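Local coordinates for BIFUNCTIONAL PROTEIN Proline utilization A (PutA) (Corynebacterium freiburgense, PDB 5UX5), which probably catalyses the two-step oxidation of proline to glutamate, joining an FAD-dependent proline dehydrogenase to an NAD-dependent aldehyde dehydrogenase, at residues Thr583-Val588 with Ala908-Trp913; Thr976-Gly981 with Pro1012-Arg1017. All coordinates share one frame; numbering follows the deposited sequence.

In the fold
Contacts 1 and 2 are separate pieces of sheet, with centres 22 Å apart and nearest atoms about 8 Å apart, and neither shares a strand with the other. Contact 1 pairs antiparallel strands in the aldehyde dehydrogenase part of the chain, linking residues 320 apart. It is partly buried, with two threonines on its more exposed side and a histidine ring laid against backbone inside. Contact 2 comes later and is more local: two parallel strands only 31 residues apart, largely buried and lined mainly by aliphatic side chains and a tyrosine. Backbone hydrogen bonds carry both. Ring-to-glycine packing marks contact 1, whereas contact 2 has two arginines whose charged ends reach out to other parts of the chain.

Contact 1 (Thr583-Val588 with Ala908-Trp913); sequences TPHNLV and AQLGTW
Thr583 and Thr912 form an antiparallel hydrogen-bonded pair, Thr583 N to Thr912 O at 2.9 Å and Thr912 N to Thr583 O at 3.0 Å, and the next pair, Pro584 with Gly911, is non-hydrogen-bonded, its CA atoms 4.0 Å apart. Beyond it the pairing ends on a third bond, from His585 N to Leu910 O (3.1 Å, 169° at the hydrogen), where the second segment bends in an inverse gamma turn centred on Leu910.

The two threonine side chains share one face of the sheet. His585 does most of the side-chain work. With CG beside its own backbone N (chi1 -66°), the imidazole lies flat against the chain opposite: Gly911 N sits over the ring centre, and Gly911 CA makes a CH-pi contact 3.7 Å from the centroid. Leu910 C covers the same face nearer the rim. Val588 CG2 reaches Leu910 CD1 more loosely, at 4.5 Å.

Leu910 and Val588 both pack on Ser608 of helix 599-611, while strand 687-691 sets Asn687 beside His585. The pairing joins the late strand 911-915, antiparallel, to strand 580-591, which runs parallel with 614-618 and 666-670 in the mixed sheet of the aldehyde dehydrogenase part.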
loop_
_atom_site.group_PDB
_atom_site.type_symbol
_atom_site.label_atom_id
_atom_site.label_comp_id
_atom_site.label_asym_id
_atom_site.label_seq_id
_atom_site.Cartn_x
_atom_site.Cartn_y
_atom_site.Cartn_z
ATOM N N THR A 583 -17.084 -15.122 28.552
ATOM C CA THR A 583 -18.480 -15.439 28.260
ATOM C C THR A 583 -18.978 -14.448 27.223
ATOM O O THR A 583 -19.067 -13.239 27.524
ATOM C CB THR A 583 -19.328 -15.386 29.526
ATOM O OG1 THR A 583 -18.800 -16.334 30.461
ATOM C CG2 THR A 583 -20.791 -15.717 29.218
ATOM N N PRO A 584 -19.306 -14.896 26.016
ATOM C CA PRO A 584 -19.721 -13.955 24.966
ATOM C C PRO A 584 -21.071 -13.319 25.234
ATOM O O PRO A 584 -21.930 -13.866 25.929
ATOM C CB PRO A 584 -19.792 -14.828 23.709
ATOM C CG PRO A 584 -20.002 -16.242 24.228
ATOM C CD PRO A 584 -19.192 -16.278 25.518
ATOM N N HIS A 585 -21.231 -12.127 24.667
ATOM C CA HIS A 585 -22.524 -11.501 24.444
ATOM C C HIS A 585 -23.449 -12.451 23.680
ATOM O O HIS A 585 -22.985 -13.363 22.982
ATOM C CB HIS A 585 -22.347 -10.216 23.614
ATOM C CG HIS A 585 -21.592 -9.125 24.301
ATOM N ND1 HIS A 585 -20.853 -8.190 23.608
ATOM C CD2 HIS A 585 -21.503 -8.782 25.606
ATOM C CE1 HIS A 585 -20.312 -7.336 24.458
ATOM N NE2 HIS A 585 -20.695 -7.672 25.676
ATOM N N ASN A 586 -24.757 -12.224 23.766
ATOM C CA ASN A 586 -25.697 -12.959 22.935
ATOM C C ASN A 586 -25.926 -12.317 21.570
ATOM O O ASN A 586 -26.105 -13.040 20.580
ATOM C CB ASN A 586 -27.010 -13.106 23.689
ATOM C CG ASN A 586 -26.851 -13.988 24.906
ATOM O OD1 ASN A 586 -26.025 -14.907 24.903
ATOM N ND2 ASN A 586 -27.632 -13.729 25.946
ATOM N N LEU A 587 -25.893 -10.984 21.490
ATOM C CA LEU A 587 -26.300 -10.253 20.291
ATOM C C LEU A 587 -25.492 -8.967 20.185
ATOM O O LEU A 587 -25.449 -8.184 21.138
ATOM C CB LEU A 587 -27.801 -9.929 20.322
ATOM C CG LEU A 587 -28.483 -9.096 19.237
ATOM C CD1 LEU A 587 -28.324 -9.648 17.816
ATOM C CD2 LEU A 587 -29.950 -8.958 19.574
ATOM N N VAL A 588 -24.849 -8.756 19.037
ATOM C CA VAL A 588 -24.164 -7.510 18.725
ATOM C C VAL A 588 -24.815 -6.876 17.502
ATOM O O VAL A 588 -25.144 -7.575 16.540
ATOM C CB VAL A 588 -22.670 -7.745 18.471
ATOM C CG1 VAL A 588 -22.031 -6.457 17.976
ATOM C CG2 VAL A 588 -21.994 -8.268 19.739
ATOM N N ALA A 908 -12.120 -10.378 21.940
ATOM C CA ALA A 908 -12.265 -10.531 23.384
ATOM C C ALA A 908 -13.080 -9.421 24.061
ATOM O O ALA A 908 -13.456 -9.593 25.227
ATOM C CB ALA A 908 -10.881 -10.617 24.032
ATOM N N GLN A 909 -13.365 -8.299 23.383
ATOM C CA GLN A 909 -14.233 -7.274 23.957
ATOM C C GLN A 909 -15.701 -7.648 23.893
ATOM O O GLN A 909 -16.514 -7.037 24.599
ATOM C CB GLN A 909 -14.065 -5.932 23.259
ATOM C CG GLN A 909 -12.701 -5.339 23.329
ATOM C CD GLN A 909 -12.625 -3.956 22.708
ATOM O OE1 GLN A 909 -11.858 -3.102 23.159
ATOM N NE2 GLN A 909 -13.408 -3.737 21.660
ATOM N N LEU A 910 -16.069 -8.590 23.034
ATOM C CA LEU A 910 -17.486 -8.824 22.764
ATOM C C LEU A 910 -18.069 -9.821 23.759
ATOM O O LEU A 910 -18.738 -10.801 23.429
ATOM C CB LEU A 910 -17.681 -9.269 21.317
ATOM C CG LEU A 910 -17.249 -8.168 20.323
ATOM C CD1 LEU A 910 -17.592 -8.519 18.910
ATOM C CD2 LEU A 910 -17.848 -6.782 20.696
ATOM N N GLY A 911 -17.810 -9.531 25.022
ATOM C CA GLY A 911 -18.287 -10.384 26.088
ATOM C C GLY A 911 -17.801 -9.856 27.411
ATOM O O GLY A 911 -17.467 -8.677 27.546
ATOM N N THR A 912 -17.740 -10.748 28.387
ATOM C CA THR A 912 -17.304 -10.371 29.723
ATOM C C THR A 912 -16.359 -11.433 30.244
ATOM O O THR A 912 -16.495 -12.603 29.892
ATOM C CB THR A 912 -18.490 -10.217 30.660
ATOM O OG1 THR A 912 -19.374 -11.333 30.490
ATOM C CG2 THR A 912 -19.236 -8.915 30.348
ATOM N N TRP A 913 -15.403 -11.019 31.077
ATOM C CA TRP A 913 -14.408 -11.917 31.651
ATOM C C TRP A 913 -14.575 -12.014 33.163
ATOM O O TRP A 913 -14.970 -11.049 33.829
ATOM C CB TRP A 913 -12.980 -11.454 31.328
ATOM C CG TRP A 913 -12.606 -11.591 29.883
ATOM C CD1 TRP A 913 -12.918 -10.736 28.877
ATOM C CD2 TRP A 913 -11.864 -12.664 29.279
ATOM N NE1 TRP A 913 -12.412 -11.194 27.679
ATOM C CE2 TRP A 913 -11.766 -12.378 27.897
ATOM C CE3 TRP A 913 -11.287 -13.843 29.769
ATOM C CZ2 TRP A 913 -11.120 -13.231 26.998
ATOM C CZ3 TRP A 913 -10.631 -14.680 28.880
ATOM C CH2 TRP A 913 -10.553 -14.371 27.513
#

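Contact 2 (Thr976-Gly981 with Pro1012-Arg1017); sequences TLYVVG and PHSRIR
Leu977 leads off, crossing Arg1015 at about a right angle so that its CD1 meets Arg1015 CB at 3.7 Å. With CG anti to the backbone N (chi1 -178°), the branch extends toward the neighbouring strand, where CD2 meets Arg1017 CB at 3.9 Å, the two side chains lying side by side and pointing the same way.

At Tyr978 the backbone takes over. Its N donates to Arg1015 O (3.0 Å, 163° at the hydrogen), and its carbonyl accepts from Arg1017 N, so the residue bonds to both neighbours of Ile1016, as parallel pairing requires. The side chain shares a face of the sheet with Ile1016, CB to CG1 at 3.9 Å. Further out, the ring has Arg1015 O near its plane at one edge, and CE2 comes to 3.8 Å from Ser1014 OG. That hydroxyl is held by Pro1011 O.

Val979 turns to the other face with Arg1017, and its CG1 lies 3.8 Å from Arg1017 O. The arginine then leads away: a bend at chi2 (66°) carries the guanidinium to a salt bridge with Glu1051 and to the carbonyls of Ile1040, Gly1042 and Pro1043, which should help keep this buried charge in place.

Val980 closes the ladder, its N bonding to Arg1017 O at 2.7 Å and its CG2 packing against Ile1016 CG2.

Strand 1000-1003 pairs with the other edge of 965-980, and 1038-1040 with the far edge of 1015-1018. Four parallel strands, with helix 984-997 packed on Val979 and Arg1017, are consistent with a Rossmann-type sheet in the C-terminal part of the enzyme.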
loop_
_atom_site.group_PDB
_atom_site.type_symbol
_atom_site.label_atom_id
_atom_site.label_comp_id
_atom_site.label_asym_id
_atom_site.label_seq_id
_atom_site.Cartn_x
_atom_site.Cartn_y
_atom_site.Cartn_z
ATOM N N THR A 976 -4.006 8.805 32.533
ATOM C CA THR A 976 -4.887 9.053 33.660
ATOM C C THR A 976 -6.085 8.125 33.594
ATOM O O THR A 976 -6.765 8.060 32.561
ATOM C CB THR A 976 -5.391 10.501 33.668
ATOM O OG1 THR A 976 -4.287 11.422 33.675
ATOM C CG2 THR A 976 -6.235 10.727 34.900
ATOM N N LEU A 977 -6.376 7.470 34.720
ATOM C CA LEU A 977 -7.568 6.654 34.904
ATOM C C LEU A 977 -8.407 7.210 36.053
ATOM O O LEU A 977 -7.882 7.515 37.123
ATOM C CB LEU A 977 -7.209 5.183 35.156
ATOM C CG LEU A 977 -8.424 4.260 35.305
ATOM C CD1 LEU A 977 -9.202 4.246 34.033
ATOM C CD2 LEU A 977 -8.026 2.850 35.635
ATOM N N TYR A 978 -9.696 7.398 35.807
ATOM C CA TYR A 978 -10.634 7.850 36.821
ATOM C C TYR A 978 -11.291 6.655 37.500
ATOM O O TYR A 978 -11.607 5.650 36.852
ATOM C CB TYR A 978 -11.696 8.769 36.202
ATOM C CG TYR A 978 -11.137 10.131 35.846
ATOM C CD1 TYR A 978 -11.059 11.137 36.808
ATOM C CD2 TYR A 978 -10.689 10.419 34.552
ATOM C CE1 TYR A 978 -10.543 12.374 36.513
ATOM C CE2 TYR A 978 -10.167 11.684 34.231
ATOM C CZ TYR A 978 -10.100 12.660 35.220
ATOM O OH TYR A 978 -9.597 13.920 34.941
ATOM N N VAL A 979 -11.490 6.763 38.812
ATOM C CA VAL A 979 -12.002 5.659 39.619
ATOM C C VAL A 979 -13.263 6.120 40.338
ATOM O O VAL A 979 -13.258 7.168 40.994
ATOM C CB VAL A 979 -10.948 5.158 40.626
ATOM C CG1 VAL A 979 -11.457 3.943 41.381
ATOM C CG2 VAL A 979 -9.647 4.861 39.924
ATOM N N VAL A 980 -14.330 5.335 40.227
ATOM C CA VAL A 980 -15.603 5.648 40.864
ATOM C C VAL A 980 -15.969 4.554 41.856
ATOM O O VAL A 980 -15.953 3.365 41.511
ATOM C CB VAL A 980 -16.723 5.810 39.833
ATOM C CG1 VAL A 980 -18.007 6.122 40.562
ATOM C CG2 VAL A 980 -16.383 6.922 38.925
ATOM N N GLY A 981 -16.265 4.948 43.088
ATOM C CA GLY A 981 -16.658 4.005 44.114
ATOM C C GLY A 981 -15.622 3.932 45.210
ATOM O O GLY A 981 -14.514 4.457 45.097
ATOM N N PRO A 1012 -13.249 14.954 27.988
ATOM C CA PRO A 1012 -13.714 14.037 26.939
ATOM C C PRO A 1012 -12.738 12.881 26.745
ATOM O O PRO A 1012 -11.519 13.045 26.852
ATOM C CB PRO A 1012 -13.795 14.931 25.689
ATOM C CG PRO A 1012 -14.002 16.346 26.238
ATOM C CD PRO A 1012 -13.248 16.371 27.553
ATOM N N HIS A 1013 -13.299 11.708 26.445
ATOM C CA HIS A 1013 -12.576 10.478 26.113
ATOM C C HIS A 1013 -11.826 9.869 27.296
ATOM O O HIS A 1013 -10.885 9.086 27.110
ATOM C CB HIS A 1013 -11.636 10.712 24.928
ATOM C CG HIS A 1013 -12.295 11.480 23.833
ATOM N ND1 HIS A 1013 -11.947 12.777 23.517
ATOM C CD2 HIS A 1013 -13.371 11.178 23.064
ATOM C CE1 HIS A 1013 -12.739 13.223 22.558
ATOM N NE2 HIS A 1013 -13.623 12.278 22.279
ATOM N N SER A 1014 -12.264 10.175 28.510
ATOM C CA SER A 1014 -11.688 9.569 29.693
ATOM C C SER A 1014 -12.121 8.112 29.821
ATOM O O SER A 1014 -13.131 7.671 29.259
ATOM C CB SER A 1014 -12.101 10.351 30.937
ATOM O OG SER A 1014 -11.722 11.690 30.801
ATOM N N ARG A 1015 -11.343 7.366 30.590
ATOM C CA ARG A 1015 -11.716 6.030 31.020
ATOM C C ARG A 1015 -12.014 6.094 32.512
ATOM O O ARG A 1015 -11.228 6.664 33.275
ATOM C CB ARG A 1015 -10.593 5.018 30.737
ATOM C CG ARG A 1015 -10.376 4.584 29.293
ATOM C CD ARG A 1015 -9.222 3.619 29.200
ATOM N NE ARG A 1015 -8.845 3.284 27.831
ATOM C CZ ARG A 1015 -7.781 2.545 27.508
ATOM N NH1 ARG A 1015 -6.974 2.077 28.448
ATOM N NH2 ARG A 1015 -7.505 2.277 26.244
ATOM N N ILE A 1016 -13.150 5.540 32.926
ATOM C CA ILE A 1016 -13.597 5.618 34.312
ATOM C C ILE A 1016 -13.783 4.197 34.809
ATOM O O ILE A 1016 -14.601 3.452 34.252
ATOM C CB ILE A 1016 -14.892 6.428 34.452
ATOM C CG1 ILE A 1016 -14.688 7.840 33.932
ATOM C CG2 ILE A 1016 -15.293 6.518 35.841
ATOM C CD1 ILE A 1016 -15.955 8.437 33.371
ATOM N N ARG A 1017 -12.981 3.803 35.811
ATOM C CA ARG A 1017 -13.057 2.459 36.385
ATOM C C ARG A 1017 -14.000 2.454 37.584
ATOM O O ARG A 1017 -13.880 3.295 38.482
ATOM C CB ARG A 1017 -11.677 1.957 36.810
ATOM C CG ARG A 1017 -11.611 0.461 37.101
ATOM C CD ARG A 1017 -11.845 -0.335 35.832
ATOM N NE ARG A 1017 -11.655 -1.782 35.993
ATOM C CZ ARG A 1017 -12.625 -2.656 36.252
ATOM N NH1 ARG A 1017 -13.881 -2.263 36.405
ATOM N NH2 ARG A 1017 -12.332 -3.943 36.363
#